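Local coordinates for protein transcriptional regulator (PDB 7DWM) that probably binds DNA as a LuxR-type transcriptional regulator and holds the small molecule 3,5-dimethylpyrazin-2-ol in a pocket of its PAS fold, at residues 194-199 / 209-214; 201-206 / 216-221. All coordinates share one frame; numbering follows the deposited sequence.

Contacts 1 and 2 illustrate how one pair of helices is joined at successive levels. Both draw on helix 189-203 and helix 208-217, and their centres lie about 7 Å apart. Contact 1 is the aliphatic part, buried between the helices; contact 2 follows as each helix ends and is aromatic and partly exposed. Phe203 bridges them, its CD2 lying 3.6 Å from Leu211 CD1, while Met214 SD of contact 1 approaches Phe203 O of contact 2 at 3.5 Å. Neither contact contributes to the 3,5-dimethylpyrazin-2-ol pocket, whose residues belong to the PAS fold; the centres of contacts 1 and 2 lie about 29 and 27 Å from the centre of the chain.

Contact 1 (194-199 / 209-214); sequences HAIERI and RELIDM
Ile199 and Leu211 mark the nearest approach of two helical backbones, with Ile199 CA and Leu211 CA 8.1 Å apart, a spacing that leaves the join to side chains. CB of Leu211 points toward segment 194-199, whereas those of Ile196 and Ile199 leave their helix at its flank. CG2 of Ile199 faces the fork of the leucine, 3.9 Å from Leu211 CD1 and 4.0 Å from Leu211 CD2, so that both methyls of one residue share a single methyl of the other as the two side chains cross obliquely. The torsion of Ile199 explains the choice of branch: at chi1 -68° its CG2 stands anti to the backbone N, while CG1 lies beside that N. Ile196, one turn earlier, adds a looser touch, its CG2 being 4.4 Å from Leu211 CD2. These helices are the last two of the presumed LuxR-family DNA-binding domain, in which helix 189-203 corresponds by family to the recognition helix of the helix-turn-helix. Leu211 also meets Arg200 and Phe203; with Ile196 and Ile199 these have the i, i+3, i+4, i+7 spacing of a hole, consistent with knobs-into-holes packing of Leu211. Ile196 and Ile199 pack in addition on Val168 of helix 163-172, which brings a third helix into the same apolar core. On helix 208-217, Asp213 OD2 is hydrogen-bonded to Tyr221 OH of the second subunit, to which Arg209 NE adds a weak hydrogen bond, and Ile212 packs on the same tyrosine.

Contact 2 (201-206 / 216-221); sequences NKFGAG and MSKGYY
Phe203 and Tyr220 form a T-shaped (edge-to-face) stack at the end of helix 189-203 in the LuxR-type domain, the two side chains arriving from opposite directions. The centroids are 4.9 Å apart and the planes inclined at 63°. Phe203 supplies the edge: its CZ stands over one face of the tyrosine, displaced toward the rim, and approaches Tyr220 CE2 to 3.5 Å. CB of Tyr220 already points toward segment 201-206, and chi1 -81° sets CG beside the backbone N, with a face of the ring turned to Phe203 CZ. Just after Phe203 a Schellman motif ends the helix: Gly204, with positive phi, is its C-prime residue, Ala205 N bonds to Arg200 O, and Gly204 N makes a weak bond to Asn201 O. Lys218 comes in obliquely, its CD 4.3 Å from Phe203 CE1. Its ammonium, NZ, remains 4.2 Å from Phe203 O, too far for a hydrogen bond, though a positive charge near this carboxyl-terminal helix end would probably be favourable. Leu169 of helix 163-172 and Leu159 touch both rings, extending the apolar cluster. Such aromatic packing ties the segment after the last helix to the end of the presumed recognition helix of a LuxR-type helix-turn-helix domain.

Contact 1 (194-199 / 209-214)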
# COMPACT_ATOMS: atom_id res chain seq x y z
N HIS A 194 8.80 10.64 32.04
CA HIS A 194 10.10 10.02 32.34
C HIS A 194 10.60 9.19 31.15
O HIS A 194 11.78 9.24 30.80
CB HIS A 194 9.99 9.14 33.58
CG HIS A 194 9.91 9.91 34.87
ND1 HIS A 194 10.69 11.02 35.12
CD2 HIS A 194 9.14 9.73 35.97
CE1 HIS A 194 10.40 11.48 36.33
NE2 HIS A 194 9.47 10.72 36.86
N ALA A 195 9.69 8.42 30.54
CA ALA A 195 10.08 7.63 29.37
C ALA A 195 10.56 8.52 28.23
O ALA A 195 11.56 8.21 27.56
CB ALA A 195 8.91 6.76 28.92
N ILE A 196 9.85 9.63 27.98
CA ILE A 196 10.26 10.56 26.93
C ILE A 196 11.62 11.16 27.25
O ILE A 196 12.44 11.37 26.36
CB ILE A 196 9.19 11.65 26.73
CG1 ILE A 196 7.89 11.03 26.22
CG2 ILE A 196 9.68 12.71 25.76
CD1 ILE A 196 6.74 12.00 26.16
N GLU A 197 11.86 11.48 28.52
CA GLU A 197 13.16 12.02 28.91
C GLU A 197 14.28 11.02 28.60
O GLU A 197 15.32 11.40 28.05
CB GLU A 197 13.16 12.37 30.40
CG GLU A 197 14.53 12.64 30.98
CD GLU A 197 14.97 14.08 30.80
OE1 GLU A 197 16.11 14.41 31.21
OE2 GLU A 197 14.19 14.88 30.25
N ARG A 198 14.05 9.74 28.91
CA ARG A 198 15.11 8.76 28.66
C ARG A 198 15.31 8.52 27.17
O ARG A 198 16.44 8.34 26.71
CB ARG A 198 14.79 7.45 29.38
CG ARG A 198 15.21 7.45 30.84
CD ARG A 198 15.04 6.09 31.48
NE ARG A 198 13.90 6.05 32.38
CZ ARG A 198 12.67 5.70 32.02
NH1 ARG A 198 11.69 5.70 32.91
NH2 ARG A 198 12.42 5.34 30.76
N ILE A 199 14.23 8.56 26.38
CA ILE A 199 14.36 8.45 24.93
C ILE A 199 15.16 9.62 24.38
O ILE A 199 16.11 9.45 23.60
CB ILE A 199 12.98 8.36 24.27
CG1 ILE A 199 12.28 7.05 24.61
CG2 ILE A 199 13.10 8.53 22.76
CD1 ILE A 199 10.78 7.10 24.40
N ARG A 209 11.35 18.67 20.60
CA ARG A 209 11.31 19.01 19.18
C ARG A 209 12.57 18.51 18.47
O ARG A 209 12.51 17.98 17.36
CB ARG A 209 11.15 20.52 19.01
CG ARG A 209 11.33 21.03 17.60
CD ARG A 209 11.76 22.49 17.59
NE ARG A 209 11.38 23.15 16.35
CZ ARG A 209 10.79 24.34 16.29
NH1 ARG A 209 10.49 24.87 15.11
NH2 ARG A 209 10.51 25.00 17.40
N GLU A 210 13.73 18.64 19.14
CA GLU A 210 14.95 18.06 18.61
C GLU A 210 14.85 16.54 18.56
O GLU A 210 15.39 15.90 17.65
CB GLU A 210 16.15 18.49 19.44
CG GLU A 210 17.46 18.49 18.66
CD GLU A 210 18.63 18.98 19.50
OE1 GLU A 210 18.42 19.24 20.70
OE2 GLU A 210 19.74 19.10 18.95
N LEU A 211 14.15 15.94 19.53
CA LEU A 211 13.94 14.49 19.50
C LEU A 211 13.13 14.08 18.28
O LEU A 211 13.47 13.11 17.60
CB LEU A 211 13.24 14.04 20.79
CG LEU A 211 12.67 12.61 20.75
CD1 LEU A 211 13.77 11.59 20.52
CD2 LEU A 211 11.89 12.30 22.03
N ILE A 212 12.04 14.79 18.01
CA ILE A 212 11.23 14.50 16.83
C ILE A 212 12.07 14.62 15.57
O ILE A 212 12.03 13.74 14.69
CB ILE A 212 10.00 15.42 16.77
CG1 ILE A 212 9.01 15.05 17.88
CG2 ILE A 212 9.33 15.35 15.40
CD1 ILE A 212 8.19 13.82 17.57
N ASP A 213 12.86 15.69 15.46
CA ASP A 213 13.66 15.90 14.26
C ASP A 213 14.70 14.78 14.10
O ASP A 213 14.84 14.20 13.01
CB ASP A 213 14.34 17.26 14.32
CG ASP A 213 13.39 18.40 14.00
OD1 ASP A 213 12.43 18.18 13.22
OD2 ASP A 213 13.60 19.51 14.53
N MET A 214 15.42 14.47 15.17
CA MET A 214 16.44 13.42 15.12
C MET A 214 15.83 12.08 14.75
O MET A 214 16.35 11.36 13.89
CB MET A 214 17.16 13.34 16.46
CG MET A 214 18.30 14.33 16.63
SD MET A 214 19.05 14.19 18.27
CE MET A 214 19.90 15.76 18.38

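Contact 2 (201-206 / 216-221)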
# COMPACT_ATOMS: atom_id res chain seq x y z
N ASN A 201 17.30 11.55 25.86
CA ASN A 201 18.71 11.48 26.21
C ASN A 201 19.43 10.39 25.42
O ASN A 201 20.60 10.56 25.06
CB ASN A 201 18.86 11.26 27.71
CG ASN A 201 18.78 12.56 28.49
OD1 ASN A 201 19.00 13.64 27.93
ND2 ASN A 201 18.45 12.47 29.77
N LYS A 202 18.75 9.27 25.15
CA LYS A 202 19.36 8.25 24.31
C LYS A 202 19.64 8.77 22.90
O LYS A 202 20.63 8.38 22.28
CB LYS A 202 18.47 7.01 24.26
CG LYS A 202 18.66 6.09 25.45
CD LYS A 202 17.79 4.85 25.37
CE LYS A 202 17.86 4.07 26.67
NZ LYS A 202 17.14 2.77 26.60
N PHE A 203 18.78 9.65 22.39
CA PHE A 203 19.03 10.26 21.09
C PHE A 203 20.07 11.37 21.15
O PHE A 203 20.63 11.74 20.11
CB PHE A 203 17.73 10.83 20.51
CG PHE A 203 16.93 9.83 19.72
CD1 PHE A 203 16.96 9.83 18.34
CD2 PHE A 203 16.15 8.89 20.37
CE1 PHE A 203 16.23 8.91 17.61
CE2 PHE A 203 15.42 7.96 19.65
CZ PHE A 203 15.45 7.98 18.27
N GLY A 204 20.34 11.90 22.34
CA GLY A 204 21.18 13.07 22.46
C GLY A 204 20.48 14.37 22.17
O GLY A 204 21.14 15.39 21.96
N ALA A 205 19.15 14.36 22.14
CA ALA A 205 18.39 15.56 21.81
C ALA A 205 18.26 16.46 23.03
O ALA A 205 18.28 16.01 24.18
CB ALA A 205 17.00 15.19 21.28
N GLY A 206 18.10 17.76 22.77
CA GLY A 206 18.04 18.74 23.84
C GLY A 206 16.63 19.00 24.32
O GLY A 206 16.43 19.39 25.47
N MET A 216 12.96 11.42 13.20
CA MET A 216 12.46 11.40 11.83
C MET A 216 13.61 11.30 10.83
O MET A 216 13.48 10.64 9.80
CB MET A 216 11.61 12.64 11.56
CG MET A 216 10.27 12.63 12.27
SD MET A 216 9.20 11.26 11.77
CE MET A 216 7.64 11.79 12.49
N SER A 217 14.75 11.93 11.13
CA SER A 217 15.86 11.89 10.20
C SER A 217 16.65 10.58 10.27
O SER A 217 17.41 10.28 9.35
CB SER A 217 16.81 13.07 10.44
OG SER A 217 17.92 12.67 11.23
N LYS A 218 16.48 9.81 11.34
CA LYS A 218 17.21 8.55 11.51
C LYS A 218 16.37 7.33 11.15
O LYS A 218 16.75 6.21 11.49
CB LYS A 218 17.72 8.43 12.95
CG LYS A 218 19.08 9.08 13.17
CD LYS A 218 19.22 9.61 14.58
CE LYS A 218 20.68 9.88 14.93
NZ LYS A 218 20.94 9.76 16.39
N GLY A 219 15.23 7.52 10.48
CA GLY A 219 14.43 6.41 10.02
C GLY A 219 13.48 5.81 11.03
O GLY A 219 12.89 4.76 10.75
N TYR A 220 13.28 6.44 12.18
CA TYR A 220 12.48 5.83 13.24
C TYR A 220 10.97 5.91 12.99
O TYR A 220 10.21 5.31 13.76
CB TYR A 220 12.82 6.47 14.58
CG TYR A 220 14.07 5.90 15.20
CD1 TYR A 220 14.03 4.74 15.96
CD2 TYR A 220 15.30 6.52 15.02
CE1 TYR A 220 15.17 4.21 16.52
CE2 TYR A 220 16.45 6.00 15.58
CZ TYR A 220 16.38 4.84 16.33
OH TYR A 220 17.53 4.32 16.89
N TYR A 221 10.52 6.64 11.96
CA TYR A 221 9.09 6.61 11.66
C TYR A 221 8.65 5.24 11.17
O TYR A 221 7.48 4.87 11.33
CB TYR A 221 8.73 7.68 10.63
CG TYR A 221 7.23 7.85 10.49
CD1 TYR A 221 6.51 7.15 9.53
CD2 TYR A 221 6.53 8.69 11.35
CE1 TYR A 221 5.14 7.29 9.42
CE2 TYR A 221 5.16 8.83 11.24
CZ TYR A 221 4.47 8.13 10.28
OH TYR A 221 3.11 8.28 10.16